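Local coordinates for Alr4995 protein (PDB 6LRF) that probably hydrolyses arginine to ornithine and cyclises ornithine to proline, as a bifunctional arginine dihydrolase and ornithine cyclodeaminase, at residues G129-A134 with E155-R160. Numbering follows the deposited sequence.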
ATOM      1  N   GLY B 129       2.680  38.952 -40.942  1.00 35.55           N
ATOM      2  CA  GLY B 129       1.353  38.849 -41.532  1.00 33.14           C
ATOM      3  C   GLY B 129       1.049  37.593 -42.336  1.00 40.43           C
ATOM      4  O   GLY B 129       0.172  37.617 -43.214  1.00 39.81           O
ATOM      5  N   ARG B 130       1.748  36.495 -42.043  1.00 31.99           N
ATOM      6  CA  ARG B 130       1.626  35.280 -42.859  1.00 33.74           C
ATOM      7  C   ARG B 130       0.377  34.459 -42.524  1.00 31.09           C
ATOM      8  O   ARG B 130      -0.232  33.837 -43.405  1.00 30.48           O
ATOM      9  CB  ARG B 130       2.885  34.420 -42.699  1.00 31.51           C
ATOM     10  CG  ARG B 130       4.166  35.112 -43.224  1.00 37.08           C
ATOM     11  CD  ARG B 130       5.421  34.360 -42.800  1.00 40.93           C
ATOM     12  NE  ARG B 130       5.593  34.373 -41.349  1.00 35.92           N
ATOM     13  CZ  ARG B 130       6.352  33.510 -40.683  1.00 39.95           C
ATOM     14  NH1 ARG B 130       7.010  32.565 -41.347  1.00 40.71           N
ATOM     15  NH2 ARG B 130       6.453  33.584 -39.356  1.00 37.07           N
ATOM     16  N   TRP B 131       0.004  34.458 -41.248  1.00 26.65           N
ATOM     17  CA  TRP B 131      -1.172  33.720 -40.797  1.00 28.90           C
ATOM     18  C   TRP B 131      -1.698  34.319 -39.505  1.00 25.94           C
ATOM     19  O   TRP B 131      -1.070  35.215 -38.917  1.00 28.30           O
ATOM     20  CB  TRP B 131      -0.846  32.233 -40.586  1.00 28.41           C
ATOM     21  CG  TRP B 131       0.377  32.017 -39.738  1.00 26.73           C
ATOM     22  CD1 TRP B 131       0.509  32.252 -38.390  1.00 26.19           C
ATOM     23  CD2 TRP B 131       1.648  31.538 -40.188  1.00 28.26           C
ATOM     24  NE1 TRP B 131       1.793  31.951 -37.982  1.00 28.17           N
ATOM     25  CE2 TRP B 131       2.507  31.507 -39.065  1.00 27.12           C
ATOM     26  CE3 TRP B 131       2.143  31.129 -41.431  1.00 31.16           C
ATOM     27  CZ2 TRP B 131       3.829  31.080 -39.152  1.00 30.20           C
ATOM     28  CZ3 TRP B 131       3.454  30.713 -41.517  1.00 28.34           C
ATOM     29  CH2 TRP B 131       4.283  30.688 -40.383  1.00 30.35           C
ATOM     30  N   LEU B 132      -2.852  33.819 -39.074  1.00 24.83           N
ATOM     31  CA  LEU B 132      -3.464  34.204 -37.807  1.00 24.34           C
ATOM     32  C   LEU B 132      -3.456  33.030 -36.817  1.00 25.45           C
ATOM     33  O   LEU B 132      -3.931  31.934 -37.136  1.00 24.38           O
ATOM     34  CB  LEU B 132      -4.908  34.671 -38.029  1.00 20.02           C
ATOM     35  CG  LEU B 132      -5.687  34.970 -36.752  1.00 21.91           C
ATOM     36  CD1 LEU B 132      -5.120  36.204 -36.092  1.00 23.30           C
ATOM     37  CD2 LEU B 132      -7.178  35.134 -37.040  1.00 20.30           C
ATOM     38  N   TRP B 133      -2.925  33.272 -35.625  1.00 22.47           N
ATOM     39  CA  TRP B 133      -3.012  32.327 -34.525  1.00 24.86           C
ATOM     40  C   TRP B 133      -4.309  32.559 -33.762  1.00 26.60           C
ATOM     41  O   TRP B 133      -4.505  33.646 -33.245  1.00 24.88           O
ATOM     42  CB  TRP B 133      -1.838  32.500 -33.562  1.00 23.15           C
ATOM     43  CG  TRP B 133      -0.428  32.331 -34.138  1.00 27.97           C
ATOM     44  CD1 TRP B 133       0.453  33.327 -34.474  1.00 26.43           C
ATOM     45  CD2 TRP B 133       0.270  31.097 -34.346  1.00 25.42           C
ATOM     46  NE1 TRP B 133       1.644  32.785 -34.910  1.00 28.69           N
ATOM     47  CE2 TRP B 133       1.559  31.418 -34.835  1.00 27.84           C
ATOM     48  CE3 TRP B 133      -0.076  29.745 -34.178  1.00 25.45           C
ATOM     49  CZ2 TRP B 133       2.501  30.441 -35.162  1.00 27.86           C
ATOM     50  CZ3 TRP B 133       0.865  28.777 -34.497  1.00 29.33           C
ATOM     51  CH2 TRP B 133       2.136  29.130 -34.988  1.00 29.73           C
ATOM     52  N   ALA B 134      -5.180  31.558 -33.660  1.00 20.54           N
ATOM     53  CA  ALA B 134      -6.418  31.722 -32.891  1.00 22.02           C
ATOM     54  C   ALA B 134      -6.505  30.749 -31.731  1.00 23.90           C
ATOM     55  O   ALA B 134      -6.358  29.543 -31.922  1.00 22.51           O
ATOM     56  CB  ALA B 134      -7.635  31.540 -33.782  1.00 19.65           C
ATOM     57  N   GLU B 155      -4.985  32.540 -43.472  1.00 27.64           N
ATOM     58  CA  GLU B 155      -4.781  31.213 -42.882  1.00 29.83           C
ATOM     59  C   GLU B 155      -4.863  31.278 -41.359  1.00 25.58           C
ATOM     60  O   GLU B 155      -4.120  32.026 -40.731  1.00 25.03           O
ATOM     61  CB  GLU B 155      -3.424  30.625 -43.288  1.00 27.57           C
ATOM     62  CG  GLU B 155      -3.136  29.257 -42.660  1.00 32.99           C
ATOM     63  CD  GLU B 155      -1.746  28.724 -42.996  1.00 36.76           C
ATOM     64  OE1 GLU B 155      -0.753  29.440 -42.754  1.00 39.24           O
ATOM     65  OE2 GLU B 155      -1.649  27.590 -43.501  1.00 40.36           O
ATOM     66  N   VAL B 156      -5.764  30.490 -40.772  1.00 22.52           N
ATOM     67  CA  VAL B 156      -5.965  30.505 -39.319  1.00 23.82           C
ATOM     68  C   VAL B 156      -5.435  29.224 -38.685  1.00 24.20           C
ATOM     69  O   VAL B 156      -5.827  28.132 -39.067  1.00 24.12           O
ATOM     70  CB  VAL B 156      -7.457  30.678 -38.957  1.00 22.81           C
ATOM     71  CG1 VAL B 156      -7.685  30.509 -37.448  1.00 18.65           C
ATOM     72  CG2 VAL B 156      -7.944  32.048 -39.412  1.00 23.47           C
ATOM     73  N   LEU B 157      -4.534  29.379 -37.722  1.00 24.85           N
ATOM     74  CA  LEU B 157      -3.953  28.259 -36.992  1.00 26.63           C
ATOM     75  C   LEU B 157      -4.535  28.158 -35.591  1.00 25.06           C
ATOM     76  O   LEU B 157      -4.360  29.073 -34.791  1.00 25.41           O
ATOM     77  CB  LEU B 157      -2.436  28.425 -36.905  1.00 24.74           C
ATOM     78  CG  LEU B 157      -1.689  28.540 -38.229  1.00 25.03           C
ATOM     79  CD1 LEU B 157      -0.196  28.600 -37.970  1.00 26.83           C
ATOM     80  CD2 LEU B 157      -2.038  27.365 -39.128  1.00 30.43           C
ATOM     81  N   SER B 158      -5.219  27.055 -35.283  1.00 20.48           N
ATOM     82  CA  SER B 158      -5.917  26.940 -33.998  1.00 20.43           C
ATOM     83  C   SER B 158      -5.016  26.400 -32.898  1.00 26.17           C
ATOM     84  O   SER B 158      -4.345  25.381 -33.089  1.00 25.50           O
ATOM     85  CB  SER B 158      -7.149  26.041 -34.139  1.00 24.16           C
ATOM     86  OG  SER B 158      -8.006  26.518 -35.169  1.00 25.76           O
ATOM     87  N   LEU B 159      -5.014  27.070 -31.747  1.00 21.59           N
ATOM     88  CA  LEU B 159      -4.244  26.631 -30.576  1.00 23.61           C
ATOM     89  C   LEU B 159      -5.176  26.404 -29.400  1.00 29.89           C
ATOM     90  O   LEU B 159      -6.047  27.248 -29.126  1.00 22.70           O
ATOM     91  CB  LEU B 159      -3.177  27.662 -30.179  1.00 21.38           C
ATOM     92  CG  LEU B 159      -2.131  28.052 -31.218  1.00 21.53           C
ATOM     93  CD1 LEU B 159      -1.235  29.164 -30.658  1.00 29.01           C
ATOM     94  CD2 LEU B 159      -1.278  26.860 -31.641  1.00 26.48           C
ATOM     95  N   ARG B 160      -4.999  25.284 -28.691  1.00 21.77           N
ATOM     96  CA  ARG B 160      -5.845  25.021 -27.531  1.00 20.93           C
ATOM     97  C   ARG B 160      -5.188  25.454 -26.227  1.00 25.02           C
ATOM     98  O   ARG B 160      -4.056  25.067 -25.921  1.00 24.47           O
ATOM     99  CB  ARG B 160      -6.223  23.546 -27.432  1.00 26.62           C
ATOM    100  CG  ARG B 160      -7.184  23.306 -26.281  1.00 27.18           C
ATOM    101  CD  ARG B 160      -7.332  21.845 -25.943  1.00 28.77           C
ATOM    102  NE  ARG B 160      -8.313  21.696 -24.883  1.00 31.20           N
ATOM    103  CZ  ARG B 160      -8.613  20.539 -24.309  1.00 32.65           C
ATOM    104  NH1 ARG B 160      -7.992  19.435 -24.697  1.00 29.57           N
ATOM    105  NH2 ARG B 160      -9.530  20.496 -23.355  1.00 32.30           N
TER
HETATM  106  O   HOH W   1      -2.549  33.359 -45.209  1.00 32.48           O
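Leu157 sets one methyl, CD1, into the corner between the indoles of Trp131 and Trp133, over a face of each. Its CB lies near Leu132 O and Trp133 CE3, 3.8 Å from each. With CG anti to the carbonyl carbon (chi1 -58°) and CD1 anti to CA (chi2 -176°), the methyl sits 3.8 Å from the centroid of the Trp131 five-membered ring, almost on the ring normal, and 3.6 Å from CZ3 of Trp133, over the six-membered ring. Both are CH-pi contacts, for which a branched aliphatic residue is suited. Leu159 CD1 continues the apolar surface, 3.8 Å from Trp133 CE3. The extended chain of Glu155 runs alongside the Trp131 indole and brings OE1 to 3.6 Å from its CE3; the carboxylate is held by Arg199 and Tyr282, and Arg199 makes a cation-pi contact with Trp131. Replacing Trp131 by an alanine would probably open a gap beside Leu157 CD1 and take a cation-pi partner from Arg199. On the other face, small or branched residues fit against helix 145-152: Ala134 CB meets Val156 CG1 at 3.8 Å, and Leu132 lies beside Val156. Four nearly straight backbone hydrogen bonds join the strands, beginning with Leu132 N to Glu155 O at 2.8 Å and ending with Leu159 N to Ala134 O, while a water links Arg130 O to Glu155 N. Parallel neighbours joined through helix 145-152 form a beta-alpha-beta crossover; with strand 123-125 antiparallel to 132-136, the order is consistent with the beta-beta-alpha-beta blade of the guanidine-modifying enzymes' alpha/beta propeller.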